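Local coordinates for YECBM32 (PDB 2JD9), which probably binds carbohydrate as a family 32 carbohydrate-binding module, a calcium-containing beta-sandwich of the F5/8 type C family, at residues 32-37 with 128-133; 52-57 with 132-137; 56-61 with 100-105; 77-82 with 108-113. All blocks are in the same frame, centred on the assembly; numbering follows the deposited sequence.

Interaction 1: 32-37 with 128-133; sequences GDVKTR and INEIAI. With CA (calcium ion), chain B.
N129 meets the loop 32-37 with both its backbone and its side chain, and the two do different work. Its carbonyl O binds the calcium ion at 2.4 Å, together with ligands from the loop: D33 O, at the same distance, and both O and OG1 of T36. A water ligand, D31 OD1 and N28 O complete the site. The amide, its CG turned beside the backbone N (chi1 -60°), rests against the loop, with CG 3.4 Å from V34 O. N129 and R37 run alongside one another, but their amide and guanidinium planes stand 76° apart, and OD1 of N129 touches R37 CB at 3.4 Å. A water donates to that OD1 over 2.9 Å and joins it more weakly to K35 O and R37 NH1. E130 reaches across V34 with an extended chain; its modelled approach to V34 CG1 is doubtful. Within the loop a type I turn from D33 to T36, with an Asx turn at D33, brings D33 O and T36 to the same ion. N129 and E130 form a classic bulge against V62 of strand 53-63, I128 pairs with W38 of strand 38-41, and the F64 ring receives R37 in a cation-pi contact.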
loop_
_atom_site.group_PDB
_atom_site.type_symbol
_atom_site.label_atom_id
_atom_site.label_comp_id
_atom_site.label_asym_id
_atom_site.label_seq_id
_atom_site.Cartn_x
_atom_site.Cartn_y
_atom_site.Cartn_z
ATOM N N GLY A 32 -9.440 0.732 8.124
ATOM C CA GLY A 32 -10.676 1.045 7.439
ATOM C C GLY A 32 -11.148 2.494 7.490
ATOM O O GLY A 32 -12.266 2.798 7.076
ATOM N N ASP A 33 -10.287 3.391 7.970
ATOM C CA ASP A 33 -10.607 4.813 8.145
ATOM C C ASP A 33 -9.825 5.671 7.166
ATOM O O ASP A 33 -8.615 5.850 7.288
ATOM C CB ASP A 33 -10.303 5.183 9.578
ATOM C CG ASP A 33 -10.862 6.531 10.010
ATOM O OD1 ASP A 33 -11.315 7.360 9.182
ATOM O OD2 ASP A 33 -10.783 6.837 11.225
ATOM N N VAL A 34 -10.513 6.232 6.180
ATOM C CA VAL A 34 -9.861 7.116 5.204
ATOM C C VAL A 34 -9.301 8.414 5.776
ATOM O O VAL A 34 -8.537 9.120 5.103
ATOM C CB VAL A 34 -10.801 7.459 4.019
ATOM C CG1 VAL A 34 -10.974 6.252 3.113
ATOM C CG2 VAL A 34 -12.142 7.922 4.505
ATOM N N LYS A 35 -9.699 8.755 6.987
ATOM C CA LYS A 35 -9.237 9.966 7.652
ATOM C C LYS A 35 -7.890 9.799 8.340
ATOM O O LYS A 35 -7.327 10.797 8.751
ATOM C CB LYS A 35 -10.213 10.441 8.732
ATOM C CG LYS A 35 -11.504 11.075 8.180
ATOM C CD LYS A 35 -12.284 11.794 9.330
ATOM C CE LYS A 35 -12.827 10.809 10.388
ATOM N NZ LYS A 35 -12.167 10.955 11.753
ATOM N N THR A 36 -7.452 8.568 8.604
ATOM C CA THR A 36 -6.119 8.358 9.193
ATOM C C THR A 36 -5.160 7.907 8.117
ATOM O O THR A 36 -5.579 7.372 7.087
ATOM C CB THR A 36 -6.137 7.320 10.348
ATOM O OG1 THR A 36 -6.582 6.053 9.880
ATOM C CG2 THR A 36 -7.136 7.712 11.391
ATOM N N ARG A 37 -3.872 8.068 8.396
ATOM C CA ARG A 37 -2.836 7.689 7.454
ATOM C C ARG A 37 -1.544 7.320 8.135
ATOM O O ARG A 37 -1.247 7.763 9.234
ATOM C CB ARG A 37 -2.559 8.804 6.429
ATOM C CG ARG A 37 -2.084 10.170 6.992
ATOM C CD ARG A 37 -1.949 11.189 5.898
ATOM N NE ARG A 37 -1.379 12.457 6.314
ATOM C CZ ARG A 37 -2.031 13.451 6.877
ATOM N NH1 ARG A 37 -3.317 13.358 7.172
ATOM N NH2 ARG A 37 -1.368 14.557 7.184
ATOM N N ILE A 128 -0.308 7.273 3.084
ATOM C CA ILE A 128 -1.354 6.384 2.587
ATOM C C ILE A 128 -2.425 6.243 3.632
ATOM O O ILE A 128 -2.132 5.917 4.772
ATOM C CB ILE A 128 -0.787 4.961 2.292
ATOM C CG1 ILE A 128 0.382 5.090 1.327
ATOM C CG2 ILE A 128 -1.939 3.990 1.775
ATOM C CD1 ILE A 128 1.175 3.829 1.109
ATOM N N ASN A 129 -3.668 6.501 3.218
ATOM C CA ASN A 129 -4.828 6.417 4.084
ATOM C C ASN A 129 -5.285 4.945 4.340
ATOM O O ASN A 129 -5.688 4.596 5.462
ATOM C CB ASN A 129 -5.992 7.224 3.481
ATOM C CG ASN A 129 -5.663 8.726 3.286
ATOM O OD1 ASN A 129 -4.986 9.299 4.085
ATOM N ND2 ASN A 129 -6.241 9.359 2.254
ATOM N N GLU A 130 -5.250 4.122 3.300
ATOM C CA GLU A 130 -5.777 2.746 3.379
ATOM C C GLU A 130 -5.102 1.882 2.384
ATOM O O GLU A 130 -4.776 2.316 1.294
ATOM C CB GLU A 130 -7.271 2.637 3.035
ATOM C CG GLU A 130 -8.229 3.397 3.895
ATOM C CD GLU A 130 -9.693 3.099 3.520
ATOM O OE1 GLU A 130 -10.570 3.842 3.985
ATOM O OE2 GLU A 130 -9.960 2.141 2.781
ATOM N N ILE A 131 -4.898 0.634 2.778
ATOM C CA ILE A 131 -4.499 -0.448 1.892
ATOM C C ILE A 131 -5.328 -1.659 2.279
ATOM O O ILE A 131 -5.502 -1.915 3.457
ATOM C CB ILE A 131 -3.032 -0.863 2.115
ATOM C CG1 ILE A 131 -2.064 0.285 1.735
ATOM C CG2 ILE A 131 -2.703 -2.159 1.345
ATOM C CD1 ILE A 131 -1.296 0.066 0.386
ATOM N N ALA A 132 -5.833 -2.378 1.280
ATOM C CA ALA A 132 -6.563 -3.630 1.495
ATOM C C ALA A 132 -6.136 -4.653 0.457
ATOM O O ALA A 132 -5.692 -4.296 -0.607
ATOM C CB ALA A 132 -8.055 -3.370 1.455
ATOM N N ILE A 133 -6.207 -5.937 0.798
ATOM C CA ILE A 133 -5.733 -7.026 -0.050
ATOM C C ILE A 133 -6.993 -7.789 -0.444
ATOM O O ILE A 133 -7.863 -8.039 0.400
ATOM C CB ILE A 133 -4.740 -7.960 0.723
ATOM C CG1 ILE A 133 -3.574 -7.177 1.326
ATOM C CG2 ILE A 133 -4.171 -9.018 -0.158
ATOM C CD1 ILE A 133 -2.797 -6.351 0.334
HETATM CA CA CA B . -6.530 4.844 7.668
HETATM O O HOH W 1 -5.680 11.287 6.053
HETATM O O HOH W 2 -7.504 2.812 6.602
#

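Interaction 2: 52-57 with 132-137; sequences KEQSIE and AINSAA
The flat amide of N134 meets the strand 53-57 through its polar atoms, in its own plane, gripping the backbone on both sides of I56. ND2 donates to S55 O over 3.0 Å, lying in the plane of that carbonyl and with the acceptor only 10° out of the amide plane. OD1 receives E57 N on a lone pair, also at 3.0 Å and almost straight (172°). Two bonds of this kind fix the rotation of the amide. The E57 side chain crosses that of N134 at about a right angle, touching N134 OD1 with CG at 3.6 Å. A water links ND2, weakly, to Q54 OE1, and Q54 NE2 turns away to K52 O. Beside the amide, I56 CD1 presses on I133 CG2 at 3.4 Å, tighter than usual; the two side chains cross obliquely, and both touch L50 of strand 44-50. N134 has left-handed backbone angles, where strand 125-133 ends and the chain leaves the sheet. Its side chain therefore prolongs the strand pairing that A132 makes with L60, an asparagine imitating a peptide group where a strand of a beta-sandwich comes to its end.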
loop_
_atom_site.group_PDB
_atom_site.type_symbol
_atom_site.label_atom_id
_atom_site.label_comp_id
_atom_site.label_asym_id
_atom_site.label_seq_id
_atom_site.Cartn_x
_atom_site.Cartn_y
_atom_site.Cartn_z
ATOM N N LYS A 52 -2.824 -15.613 7.169
ATOM C CA LYS A 52 -2.249 -16.841 6.617
ATOM C C LYS A 52 -1.746 -16.591 5.202
ATOM O O LYS A 52 -2.217 -15.641 4.479
ATOM C CB LYS A 52 -3.338 -17.926 6.577
ATOM C CG LYS A 52 -4.564 -17.464 5.789
ATOM C CD LYS A 52 -5.554 -18.604 5.356
ATOM C CE LYS A 52 -6.765 -17.965 4.648
ATOM N NZ LYS A 52 -7.182 -18.500 3.295
ATOM N N GLU A 53 -0.822 -17.442 4.785
ATOM C CA GLU A 53 -0.418 -17.550 3.395
ATOM C C GLU A 53 -1.646 -17.856 2.559
ATOM O O GLU A 53 -2.478 -18.678 2.949
ATOM C CB GLU A 53 0.636 -18.656 3.248
ATOM C CG GLU A 53 1.345 -18.669 1.921
ATOM C CD GLU A 53 2.399 -19.776 1.889
ATOM O OE1 GLU A 53 3.391 -19.661 2.600
ATOM O OE2 GLU A 53 2.201 -20.773 1.184
ATOM N N GLN A 54 -1.827 -17.130 1.461
ATOM C CA GLN A 54 -3.033 -17.275 0.658
ATOM C C GLN A 54 -2.859 -16.663 -0.720
ATOM O O GLN A 54 -1.940 -15.888 -0.943
ATOM C CB GLN A 54 -4.230 -16.665 1.362
ATOM C CG GLN A 54 -4.119 -15.152 1.600
ATOM C CD GLN A 54 -5.122 -14.666 2.558
ATOM O OE1 GLN A 54 -6.229 -14.323 2.161
ATOM N NE2 GLN A 54 -4.742 -14.601 3.846
ATOM N N SER A 55 -3.774 -16.999 -1.614
ATOM C CA SER A 55 -3.796 -16.426 -2.935
ATOM C C SER A 55 -4.115 -14.941 -2.893
ATOM O O SER A 55 -5.116 -14.557 -2.298
ATOM C CB SER A 55 -4.896 -17.094 -3.784
ATOM O OG SER A 55 -4.572 -16.767 -5.137
ATOM N N ILE A 56 -3.307 -14.124 -3.571
ATOM C CA ILE A 56 -3.554 -12.680 -3.668
ATOM C C ILE A 56 -3.749 -12.289 -5.115
ATOM O O ILE A 56 -3.000 -12.714 -5.983
ATOM C CB ILE A 56 -2.406 -11.847 -3.059
ATOM C CG1 ILE A 56 -2.086 -12.310 -1.643
ATOM C CG2 ILE A 56 -2.760 -10.411 -3.066
ATOM C CD1 ILE A 56 -3.162 -12.211 -0.738
ATOM N N GLU A 57 -4.747 -11.450 -5.383
ATOM C CA GLU A 57 -5.008 -11.008 -6.756
ATOM C C GLU A 57 -5.256 -9.521 -6.961
ATOM O O GLU A 57 -5.328 -9.064 -8.103
ATOM C CB GLU A 57 -6.188 -11.755 -7.332
ATOM C CG GLU A 57 -7.488 -11.533 -6.598
ATOM C CD GLU A 57 -8.615 -12.346 -7.257
ATOM O OE1 GLU A 57 -8.622 -13.566 -7.093
ATOM O OE2 GLU A 57 -9.419 -11.746 -8.009
ATOM N N ALA A 132 -5.833 -2.378 1.280
ATOM C CA ALA A 132 -6.563 -3.630 1.495
ATOM C C ALA A 132 -6.136 -4.653 0.457
ATOM O O ALA A 132 -5.692 -4.296 -0.607
ATOM C CB ALA A 132 -8.055 -3.370 1.455
ATOM N N ILE A 133 -6.207 -5.937 0.798
ATOM C CA ILE A 133 -5.733 -7.026 -0.050
ATOM C C ILE A 133 -6.993 -7.789 -0.444
ATOM O O ILE A 133 -7.863 -8.039 0.400
ATOM C CB ILE A 133 -4.740 -7.960 0.723
ATOM C CG1 ILE A 133 -3.574 -7.177 1.326
ATOM C CG2 ILE A 133 -4.171 -9.018 -0.158
ATOM C CD1 ILE A 133 -2.797 -6.351 0.334
ATOM N N ASN A 134 -7.096 -8.147 -1.717
ATOM C CA ASN A 134 -8.273 -8.893 -2.214
ATOM C C ASN A 134 -9.574 -8.201 -1.896
ATOM O O ASN A 134 -10.533 -8.805 -1.403
ATOM C CB ASN A 134 -8.291 -10.324 -1.670
ATOM C CG ASN A 134 -7.171 -11.123 -2.198
ATOM O OD1 ASN A 134 -6.586 -10.717 -3.184
ATOM N ND2 ASN A 134 -6.835 -12.262 -1.549
ATOM N N SER A 135 -9.561 -6.911 -2.173
ATOM C CA SER A 135 -10.673 -6.035 -1.897
ATOM C C SER A 135 -11.776 -6.165 -2.952
ATOM O O SER A 135 -11.500 -6.188 -4.148
ATOM C CB SER A 135 -10.206 -4.575 -1.866
ATOM O OG SER A 135 -11.344 -3.709 -1.854
ATOM N N ALA A 136 -13.015 -6.192 -2.471
ATOM C CA ALA A 136 -14.171 -6.248 -3.312
ATOM C C ALA A 136 -14.766 -4.836 -3.553
ATOM O O ALA A 136 -15.804 -4.729 -4.261
ATOM C CB ALA A 136 -15.224 -7.172 -2.665
ATOM N N ALA A 137 -14.154 -3.780 -2.970
ATOM C CA ALA A 137 -14.603 -2.361 -3.168
ATOM C C ALA A 137 -14.826 -2.172 -4.662
ATOM O O ALA A 137 -13.964 -2.474 -5.490
ATOM C CB ALA A 137 -13.644 -1.367 -2.622
HETATM O O HOH W 3 -8.889 -12.878 0.997
#

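Interaction 3: 56-61 with 100-105; sequences IENILI and GEKLTF
An antiparallel strand pair joins 56-61 to 101-105, and its regular part runs from N58 opposite T104 to I61 opposite E101. I59 and L103 make one hydrogen-bonded pair, with L103 N giving I59 O a short bond of 2.7 Å and I59 N returning one to L103 O. I61 and E101 make the other; there I61 N meets E101 O almost head-on. The last bond, F105 N to E57 O, is longer at 3.2 Å, and its donor stands 36° out of the carbonyl plane. F105 has its CG between backbone N and carbonyl carbon (chi1 38°), which folds the ring back across the neighbouring strand. One face then lies over E57 C, toward the rim of the ring; at the edge, I56 CG2 lies 3.7 Å from F105 CZ, and I59 CG2 lies as far from F105 CE2. K102 CD rests 3.8 Å from N58 ND2, the amide whose OD1 takes S135 N. L60, on the same face, sets CD1 against E101 O at 3.3 Å and in this protein also meets loop residues S135 and L139. G100, with phi 111°, brings its CA to 3.3 Å from I61 O. E101 shares the opposite face with I59, I61 and L103, its carboxylate occupied by S94 N and R142. There L103 reaches F73 and I75 of strand 71-78 in the other sheet, as in a beta-sandwich, the fold of F5/8 type C domains.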
loop_
_atom_site.group_PDB
_atom_site.type_symbol
_atom_site.label_atom_id
_atom_site.label_comp_id
_atom_site.label_asym_id
_atom_site.label_seq_id
_atom_site.Cartn_x
_atom_site.Cartn_y
_atom_site.Cartn_z
ATOM N N ILE A 56 -3.307 -14.124 -3.571
ATOM C CA ILE A 56 -3.554 -12.680 -3.668
ATOM C C ILE A 56 -3.749 -12.289 -5.115
ATOM O O ILE A 56 -3.000 -12.714 -5.983
ATOM C CB ILE A 56 -2.406 -11.847 -3.059
ATOM C CG1 ILE A 56 -2.086 -12.310 -1.643
ATOM C CG2 ILE A 56 -2.760 -10.411 -3.066
ATOM C CD1 ILE A 56 -3.162 -12.211 -0.738
ATOM N N GLU A 57 -4.747 -11.450 -5.383
ATOM C CA GLU A 57 -5.008 -11.008 -6.756
ATOM C C GLU A 57 -5.256 -9.521 -6.961
ATOM O O GLU A 57 -5.328 -9.064 -8.103
ATOM C CB GLU A 57 -6.188 -11.755 -7.332
ATOM C CG GLU A 57 -7.488 -11.533 -6.598
ATOM C CD GLU A 57 -8.615 -12.346 -7.257
ATOM O OE1 GLU A 57 -8.622 -13.566 -7.093
ATOM O OE2 GLU A 57 -9.419 -11.746 -8.009
ATOM N N ASN A 58 -5.454 -8.770 -5.875
ATOM C CA ASN A 58 -5.521 -7.327 -5.992
ATOM C C ASN A 58 -5.028 -6.659 -4.705
ATOM O O ASN A 58 -4.909 -7.271 -3.685
ATOM C CB ASN A 58 -6.929 -6.800 -6.476
ATOM C CG ASN A 58 -7.986 -6.701 -5.380
ATOM O OD1 ASN A 58 -7.767 -6.150 -4.285
ATOM N ND2 ASN A 58 -9.163 -7.225 -5.678
ATOM N N ILE A 59 -4.669 -5.398 -4.797
ATOM C CA ILE A 59 -4.622 -4.561 -3.608
ATOM C C ILE A 59 -5.278 -3.218 -3.927
ATOM O O ILE A 59 -5.182 -2.746 -5.037
ATOM C CB ILE A 59 -3.192 -4.451 -3.007
ATOM C CG1 ILE A 59 -2.688 -3.043 -2.855
ATOM C CG2 ILE A 59 -2.196 -5.462 -3.541
ATOM C CD1 ILE A 59 -1.381 -3.021 -2.039
ATOM N N LEU A 60 -5.970 -2.691 -2.942
ATOM C CA LEU A 60 -6.612 -1.406 -2.961
ATOM C C LEU A 60 -5.666 -0.493 -2.231
ATOM O O LEU A 60 -5.126 -0.855 -1.183
ATOM C CB LEU A 60 -7.945 -1.492 -2.246
ATOM C CG LEU A 60 -8.565 -0.202 -1.720
ATOM C CD1 LEU A 60 -8.693 0.863 -2.797
ATOM C CD2 LEU A 60 -9.925 -0.527 -1.176
ATOM N N ILE A 61 -5.420 0.659 -2.825
ATOM C CA ILE A 61 -4.591 1.703 -2.213
ATOM C C ILE A 61 -5.379 3.008 -2.282
ATOM O O ILE A 61 -5.887 3.357 -3.349
ATOM C CB ILE A 61 -3.196 1.771 -2.898
ATOM C CG1 ILE A 61 -2.298 2.859 -2.263
ATOM C CG2 ILE A 61 -3.303 1.940 -4.417
ATOM C CD1 ILE A 61 -0.866 2.676 -2.569
ATOM N N GLY A 100 -9.337 6.275 -4.368
ATOM C CA GLY A 100 -8.441 5.133 -4.356
ATOM C C GLY A 100 -8.587 4.334 -5.645
ATOM O O GLY A 100 -9.445 4.617 -6.488
ATOM N N GLU A 101 -7.747 3.326 -5.775
ATOM C CA GLU A 101 -7.763 2.460 -6.924
ATOM C C GLU A 101 -7.408 1.067 -6.504
ATOM O O GLU A 101 -6.791 0.868 -5.475
ATOM C CB GLU A 101 -6.761 2.863 -7.992
ATOM C CG GLU A 101 -5.819 3.978 -7.632
ATOM C CD GLU A 101 -4.577 4.011 -8.527
ATOM O OE1 GLU A 101 -4.584 3.423 -9.655
ATOM O OE2 GLU A 101 -3.623 4.677 -8.089
ATOM N N LYS A 102 -7.832 0.104 -7.284
ATOM C CA LYS A 102 -7.386 -1.277 -7.058
ATOM C C LYS A 102 -6.399 -1.640 -8.122
ATOM O O LYS A 102 -6.593 -1.321 -9.297
ATOM C CB LYS A 102 -8.543 -2.203 -7.234
ATOM C CG LYS A 102 -9.479 -2.313 -6.091
ATOM C CD LYS A 102 -10.216 -3.623 -6.337
ATOM C CE LYS A 102 -11.484 -3.631 -5.714
ATOM N NZ LYS A 102 -12.399 -4.504 -6.475
ATOM N N LEU A 103 -5.393 -2.394 -7.750
ATOM C CA LEU A 103 -4.402 -2.850 -8.667
ATOM C C LEU A 103 -4.561 -4.357 -8.767
ATOM O O LEU A 103 -4.532 -5.085 -7.739
ATOM C CB LEU A 103 -2.999 -2.510 -8.140
ATOM C CG LEU A 103 -2.754 -1.009 -7.869
ATOM C CD1 LEU A 103 -1.421 -0.807 -7.214
ATOM C CD2 LEU A 103 -2.849 -0.215 -9.160
ATOM N N THR A 104 -4.690 -4.858 -9.994
ATOM C CA THR A 104 -4.912 -6.282 -10.177
ATOM C C THR A 104 -3.691 -6.925 -10.842
ATOM O O THR A 104 -2.889 -6.287 -11.519
ATOM C CB THR A 104 -6.200 -6.533 -10.992
ATOM O OG1 THR A 104 -6.073 -5.901 -12.277
ATOM C CG2 THR A 104 -7.376 -5.870 -10.363
ATOM N N PHE A 105 -3.536 -8.221 -10.604
ATOM C CA PHE A 105 -2.380 -8.920 -11.103
ATOM C C PHE A 105 -2.657 -10.405 -11.127
ATOM O O PHE A 105 -3.633 -10.893 -10.569
ATOM C CB PHE A 105 -1.144 -8.627 -10.251
ATOM C CG PHE A 105 -1.429 -8.530 -8.779
ATOM C CD1 PHE A 105 -1.421 -9.679 -7.966
ATOM C CD2 PHE A 105 -1.718 -7.315 -8.204
ATOM C CE1 PHE A 105 -1.677 -9.588 -6.619
ATOM C CE2 PHE A 105 -1.983 -7.202 -6.831
ATOM C CZ PHE A 105 -1.963 -8.344 -6.027
#

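Interaction 4: 77-82 with 108-113; sequences YSNDGK and VTAKYI
Y77 holds CG between its backbone N and carbonyl carbon (chi1 72°), which swings the ring toward V108. There V108 CG2 sits over the ring centre, 3.9 Å from the centroid and 10° off the normal, a clear CH-pi contact, while CG1 follows the ring to the hydroxyl end. Y77 CB touches A110 CB and I113 CD1. Y112 lies on the opposite face of the sheet from Y77, with CG beside the backbone N (chi1 -58°); G81 CA covers one ring face at 4.1 Å from the centroid and K111 CG the other, which holds the ring between two carbons, with S78 O and N79 O in plane at its edge. Backbone bonds join S78 to the other segment: S78 N donates to Y112 O over 3.1 Å. K111 and Y112 both face S78, a classic beta bulge, and S78 O accepts from both K111 N (3.0 Å) and Y112 N (2.9 Å). S78 OG, taking D80 N and G81 N, shapes the turn that puts G81 on the ring. At K111 the chain turns a corner: A110 and V108 still pair with Q54 and I56 of strand 53-63, whereas I113 pairs with L48 of strand 44-50, and L87 of strand 85-92 packs on both Y77 and V108.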
loop_
_atom_site.group_PDB
_atom_site.type_symbol
_atom_site.label_atom_id
_atom_site.label_comp_id
_atom_site.label_asym_id
_atom_site.label_seq_id
_atom_site.Cartn_x
_atom_site.Cartn_y
_atom_site.Cartn_z
ATOM N N TYR A 77 6.073 -9.120 -2.602
ATOM C CA TYR A 77 5.354 -10.136 -1.847
ATOM C C TYR A 77 6.331 -11.229 -1.382
ATOM O O TYR A 77 7.346 -11.459 -1.980
ATOM C CB TYR A 77 4.193 -10.715 -2.642
ATOM C CG TYR A 77 4.563 -11.620 -3.792
ATOM C CD1 TYR A 77 4.593 -13.044 -3.661
ATOM C CD2 TYR A 77 4.867 -11.068 -5.037
ATOM C CE1 TYR A 77 4.950 -13.813 -4.761
ATOM C CE2 TYR A 77 5.224 -11.826 -6.078
ATOM C CZ TYR A 77 5.247 -13.195 -5.943
ATOM O OH TYR A 77 5.548 -13.919 -7.058
ATOM N N SER A 78 5.974 -11.899 -0.304
ATOM C CA SER A 78 6.785 -12.950 0.257
ATOM C C SER A 78 5.961 -13.916 1.053
ATOM O O SER A 78 4.918 -13.568 1.539
ATOM C CB SER A 78 7.792 -12.281 1.244
ATOM O OG SER A 78 8.673 -13.197 1.865
ATOM N N ASN A 79 6.476 -15.141 1.221
ATOM C CA ASN A 79 5.955 -16.037 2.249
ATOM C C ASN A 79 6.801 -16.123 3.523
ATOM O O ASN A 79 6.395 -16.757 4.484
ATOM C CB ASN A 79 5.817 -17.432 1.680
ATOM C CG ASN A 79 4.801 -17.498 0.627
ATOM O OD1 ASN A 79 3.785 -16.815 0.691
ATOM N ND2 ASN A 79 5.045 -18.321 -0.355
ATOM N N ASP A 80 7.984 -15.546 3.529
ATOM C CA ASP A 80 8.862 -15.686 4.684
ATOM C C ASP A 80 9.273 -14.342 5.329
ATOM O O ASP A 80 9.880 -14.309 6.412
ATOM C CB ASP A 80 10.050 -16.561 4.325
ATOM C CG ASP A 80 11.013 -15.912 3.300
ATOM O OD1 ASP A 80 10.849 -14.721 2.919
ATOM O OD2 ASP A 80 11.940 -16.565 2.799
ATOM N N GLY A 81 8.950 -13.229 4.680
ATOM C CA GLY A 81 9.283 -11.937 5.263
ATOM C C GLY A 81 10.718 -11.512 5.093
ATOM O O GLY A 81 11.102 -10.403 5.518
ATOM N N LYS A 82 11.478 -12.335 4.367
ATOM C CA LYS A 82 12.898 -12.118 4.140
ATOM C C LYS A 82 13.262 -12.075 2.645
ATOM O O LYS A 82 14.218 -11.445 2.276
ATOM C CB LYS A 82 13.682 -13.268 4.769
ATOM C CG LYS A 82 13.708 -13.308 6.287
ATOM C CD LYS A 82 14.481 -14.590 6.825
ATOM C CE LYS A 82 15.114 -15.507 5.677
ATOM N NZ LYS A 82 15.250 -17.057 5.854
ATOM N N VAL A 108 -0.833 -14.629 -7.005
ATOM C CA VAL A 108 0.364 -15.229 -6.393
ATOM C C VAL A 108 0.024 -15.622 -4.976
ATOM O O VAL A 108 -0.914 -15.123 -4.433
ATOM C CB VAL A 108 1.513 -14.223 -6.315
ATOM C CG1 VAL A 108 1.925 -13.799 -7.704
ATOM C CG2 VAL A 108 1.144 -13.016 -5.417
ATOM N N THR A 109 0.815 -16.502 -4.373
ATOM C CA THR A 109 0.649 -16.893 -2.974
ATOM C C THR A 109 1.570 -16.018 -2.114
ATOM O O THR A 109 2.738 -15.734 -2.465
ATOM C CB THR A 109 0.961 -18.363 -2.865
ATOM O OG1 THR A 109 -0.111 -19.074 -3.473
ATOM C CG2 THR A 109 0.974 -18.888 -1.471
ATOM N N ALA A 110 1.031 -15.503 -1.031
ATOM C CA ALA A 110 1.805 -14.605 -0.149
ATOM C C ALA A 110 1.226 -14.536 1.267
ATOM O O ALA A 110 0.045 -14.694 1.466
ATOM C CB ALA A 110 1.813 -13.152 -0.766
ATOM N N LYS A 111 2.094 -14.370 2.255
ATOM C CA LYS A 111 1.714 -14.034 3.607
ATOM C C LYS A 111 2.024 -12.561 3.845
ATOM O O LYS A 111 1.362 -11.921 4.639
ATOM C CB LYS A 111 2.496 -14.890 4.623
ATOM C CG LYS A 111 2.109 -14.586 6.078
ATOM C CD LYS A 111 2.823 -15.522 7.107
ATOM C CE LYS A 111 1.793 -16.102 8.006
ATOM N NZ LYS A 111 2.409 -16.824 9.214
ATOM N N TYR A 112 3.015 -12.007 3.134
ATOM C CA TYR A 112 3.395 -10.608 3.355
ATOM C C TYR A 112 3.339 -9.825 2.086
ATOM O O TYR A 112 3.685 -10.339 1.020
ATOM C CB TYR A 112 4.840 -10.521 3.869
ATOM C CG TYR A 112 5.085 -11.278 5.162
ATOM C CD1 TYR A 112 4.951 -10.646 6.395
ATOM C CD2 TYR A 112 5.463 -12.597 5.143
ATOM C CE1 TYR A 112 5.206 -11.354 7.609
ATOM C CE2 TYR A 112 5.713 -13.310 6.320
ATOM C CZ TYR A 112 5.589 -12.690 7.555
ATOM O OH TYR A 112 5.835 -13.475 8.683
ATOM N N ILE A 113 2.949 -8.562 2.203
ATOM C CA ILE A 113 3.006 -7.616 1.114
ATOM C C ILE A 113 3.699 -6.374 1.600
ATOM O O ILE A 113 3.387 -5.858 2.664
ATOM C CB ILE A 113 1.579 -7.213 0.615
ATOM C CG1 ILE A 113 0.752 -8.425 0.199
ATOM C CG2 ILE A 113 1.670 -6.194 -0.444
ATOM C CD1 ILE A 113 1.177 -9.076 -1.018
#

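How the interactions relate
Strand 53-63 ties the set together. Interactions 2 and 3 share I56 and E57 and have centres about 8 Å apart. Interactions 1 and 2 share A132 and I133 of strand 125-133, and A132 O accepts from L60 N (2.8 Å), linking both to interaction 3. Interaction 4 adjoins the same end of strand 53-63 as interaction 2, where I56 N bonds V108 O at 2.7 Å. Interaction 1 alone holds the calcium ion, about 14 Å from the I133 side chain that it shares with interaction 2 and about 11 Å from that of L60 in interaction 3. Interactions 1 and 4 lie on opposite sides of the chain's centre, their centres about 21 Å apart.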